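Local atomic coordinates of penicillin-binding protein activator LpoA (Escherichia coli, PDB entry 6DR3), a protein that regulates peptidoglycan synthesis from the outer membrane as the lipoprotein activator essential for penicillin-binding protein 1A, seen here as its helical amino-terminal domain. Residues D168-Q173 with K201-N206. Sequence-based numbering, arbitrary orientation.
Sequences DENILQ and KRYPNN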
loop_
_atom_site.group_PDB
_atom_site.type_symbol
_atom_site.label_atom_id
_atom_site.label_comp_id
_atom_site.label_asym_id
_atom_site.label_seq_id
_atom_site.Cartn_x
_atom_site.Cartn_y
_atom_site.Cartn_z
ATOM N N ASP A 168 19.627 -1.581 9.495
ATOM C CA ASP A 168 19.031 -2.705 8.785
ATOM C C ASP A 168 18.073 -2.276 7.677
ATOM O O ASP A 168 17.357 -3.124 7.135
ATOM C CB ASP A 168 18.301 -3.618 9.775
ATOM C CG ASP A 168 17.153 -2.922 10.482
ATOM O OD1 ASP A 168 16.941 -1.715 10.242
ATOM O OD2 ASP A 168 16.462 -3.586 11.282
ATOM N N GLU A 169 18.042 -0.991 7.329
ATOM C CA GLU A 169 17.171 -0.500 6.260
ATOM C C GLU A 169 17.980 -0.344 4.972
ATOM O O GLU A 169 18.236 0.757 4.483
ATOM C CB GLU A 169 16.519 0.817 6.673
ATOM C CG GLU A 169 15.478 0.681 7.769
ATOM C CD GLU A 169 14.848 2.009 8.140
ATOM O OE1 GLU A 169 15.537 2.847 8.757
ATOM O OE2 GLU A 169 13.665 2.220 7.802
ATOM N N ASN A 170 18.382 -1.492 4.418
ATOM C CA ASN A 170 19.237 -1.473 3.236
ATOM C C ASN A 170 18.471 -1.052 1.989
ATOM O O ASN A 170 19.059 -0.464 1.075
ATOM C CB ASN A 170 19.878 -2.844 3.016
ATOM C CG ASN A 170 21.104 -2.774 2.116
ATOM O OD1 ASN A 170 21.891 -1.828 2.191
ATOM N ND2 ASN A 170 21.265 -3.770 1.253
ATOM N N ILE A 171 17.173 -1.346 1.920
ATOM C CA ILE A 171 16.387 -0.916 0.768
ATOM C C ILE A 171 16.213 0.600 0.788
ATOM O O ILE A 171 16.403 1.277 -0.229
ATOM C CB ILE A 171 15.034 -1.650 0.732
ATOM C CG1 ILE A 171 15.258 -3.122 0.359
ATOM C CG2 ILE A 171 14.070 -0.979 -0.260
ATOM C CD1 ILE A 171 13.999 -3.976 0.350
ATOM N N LEU A 172 15.857 1.155 1.949
ATOM C CA LEU A 172 15.749 2.605 2.065
ATOM C C LEU A 172 17.089 3.274 1.792
ATOM O O LEU A 172 17.149 4.300 1.105
ATOM C CB LEU A 172 15.229 2.984 3.452
ATOM C CG LEU A 172 15.077 4.481 3.736
ATOM C CD1 LEU A 172 14.154 5.145 2.724
ATOM C CD2 LEU A 172 14.566 4.697 5.151
ATOM N N GLN A 173 18.177 2.706 2.317
ATOM C CA GLN A 173 19.498 3.250 2.027
ATOM C C GLN A 173 19.764 3.261 0.527
ATOM O O GLN A 173 20.304 4.233 -0.008
ATOM C CB GLN A 173 20.576 2.443 2.752
ATOM C CG GLN A 173 21.974 3.034 2.617
ATOM C CD GLN A 173 23.053 2.157 3.222
ATOM O OE1 GLN A 173 22.852 0.962 3.440
ATOM N NE2 GLN A 173 24.209 2.751 3.497
ATOM N N LYS A 201 23.830 -1.784 -10.108
ATOM C CA LYS A 201 24.844 -2.751 -9.715
ATOM C C LYS A 201 25.325 -2.538 -8.286
ATOM O O LYS A 201 25.961 -3.433 -7.721
ATOM C CB LYS A 201 26.028 -2.686 -10.683
ATOM C CG LYS A 201 25.733 -3.315 -12.034
ATOM C CD LYS A 201 26.725 -2.882 -13.101
ATOM C CE LYS A 201 26.531 -3.683 -14.382
ATOM N NZ LYS A 201 27.253 -3.093 -15.545
ATOM N N ARG A 202 25.038 -1.377 -7.692
ATOM C CA ARG A 202 25.340 -1.160 -6.281
ATOM C C ARG A 202 24.298 -1.812 -5.383
ATOM O O ARG A 202 24.647 -2.426 -4.369
ATOM C CB ARG A 202 25.411 0.337 -5.975
ATOM C CG ARG A 202 26.768 0.968 -6.186
ATOM C CD ARG A 202 26.902 2.230 -5.345
ATOM N NE ARG A 202 25.933 3.258 -5.705
ATOM C CZ ARG A 202 26.013 4.023 -6.789
ATOM N NH1 ARG A 202 27.014 3.876 -7.646
ATOM N NH2 ARG A 202 25.081 4.937 -7.021
ATOM N N TYR A 203 23.022 -1.681 -5.736
ATOM C CA TYR A 203 21.913 -2.198 -4.937
ATOM C C TYR A 203 21.049 -3.079 -5.830
ATOM O O TYR A 203 19.894 -2.750 -6.124
ATOM C CB TYR A 203 21.104 -1.056 -4.324
ATOM C CG TYR A 203 21.885 -0.218 -3.333
ATOM C CD1 TYR A 203 22.008 -0.611 -2.006
ATOM C CD2 TYR A 203 22.497 0.966 -3.724
ATOM C CE1 TYR A 203 22.719 0.151 -1.098
ATOM C CE2 TYR A 203 23.212 1.734 -2.820
ATOM C CZ TYR A 203 23.319 1.321 -1.510
ATOM O OH TYR A 203 24.026 2.079 -0.603
ATOM N N PRO A 204 21.585 -4.214 -6.283
ATOM C CA PRO A 204 20.820 -5.068 -7.207
ATOM C C PRO A 204 19.557 -5.653 -6.599
ATOM O O PRO A 204 18.671 -6.081 -7.349
ATOM C CB PRO A 204 21.824 -6.166 -7.582
ATOM C CG PRO A 204 22.780 -6.207 -6.435
ATOM C CD PRO A 204 22.902 -4.790 -5.961
ATOM N N ASN A 205 19.445 -5.694 -5.271
ATOM C CA ASN A 205 18.243 -6.207 -4.627
ATOM C C ASN A 205 17.146 -5.158 -4.497
ATOM O O ASN A 205 15.999 -5.519 -4.213
ATOM C CB ASN A 205 18.581 -6.755 -3.238
ATOM C CG ASN A 205 17.406 -7.466 -2.590
ATOM O OD1 ASN A 205 16.601 -8.104 -3.271
ATOM N ND2 ASN A 205 17.296 -7.352 -1.271
ATOM N N ASN A 206 17.462 -3.884 -4.692
ATOM C CA ASN A 206 16.459 -2.842 -4.540
ATOM C C ASN A 206 15.353 -3.038 -5.570
ATOM O O ASN A 206 15.649 -3.277 -6.753
ATOM C CB ASN A 206 17.098 -1.463 -4.700
ATOM C CG ASN A 206 16.161 -0.338 -4.309
ATOM O OD1 ASN A 206 15.281 0.052 -5.078
ATOM N ND2 ASN A 206 16.349 0.194 -3.106
HETATM O O HOH W 1 18.678 -1.246 -1.696
#
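Ile171, in the first turn of helix 170-185, and Asn206, the last residue of the type I turn Tyr203-Asn206 that follows helix 189-202, bring the backbones together with their CA atoms 5.6 Å apart. The turn is closed by Asn206 N bonding to Tyr203 O at 3.0 Å, and helix 170-185 begins after its N-cap, Glu169, with Gln173 N bonded to Glu169 O.

Asn206 carries the polar half of the contact. With CG anti to the backbone N (chi1 -170°), its amide reaches across to the helix start, where ND2 lies 3.1 Å from Ile171 O; the angle there is too poor for a hydrogen bond. A water makes the link instead, accepting from Asn206 ND2 at 3.1 Å and donating to Asn170 O at 2.9 Å. The other end of the amide is engaged locally: OD1 caps helix 207-210 through Gly208 N. Beside the amide, Ile171 CG2 rests 3.8 Å from Asn206 ND2, while Pro207 and Ile130 also touch this isoleucine.

Tyr203 supplies the larger surface. Its CB points at the helix, and its OH meets Gln173 CG at 3.9 Å, the extended glutamine chain running across the tyrosine at about a right angle. The Asn170 side chain comes to the CE1 edge of the ring. Trp199 and Asp177 make further contacts with the tyrosine.

The start of helix 170-185 thus meets the turn after helix 189-202 at the open end of an antiparallel helical hairpin, consistent with the domain's TPR-like motifs. Just 258 Å² is buried, both sides summed, and neither a direct hydrogen bond nor a salt bridge joins the segments; the side chains otherwise touch at van der Waals distance. This implies a modest surface junction whose hydrogen-bonded link runs through one water, held by an asparagine that also caps a helix.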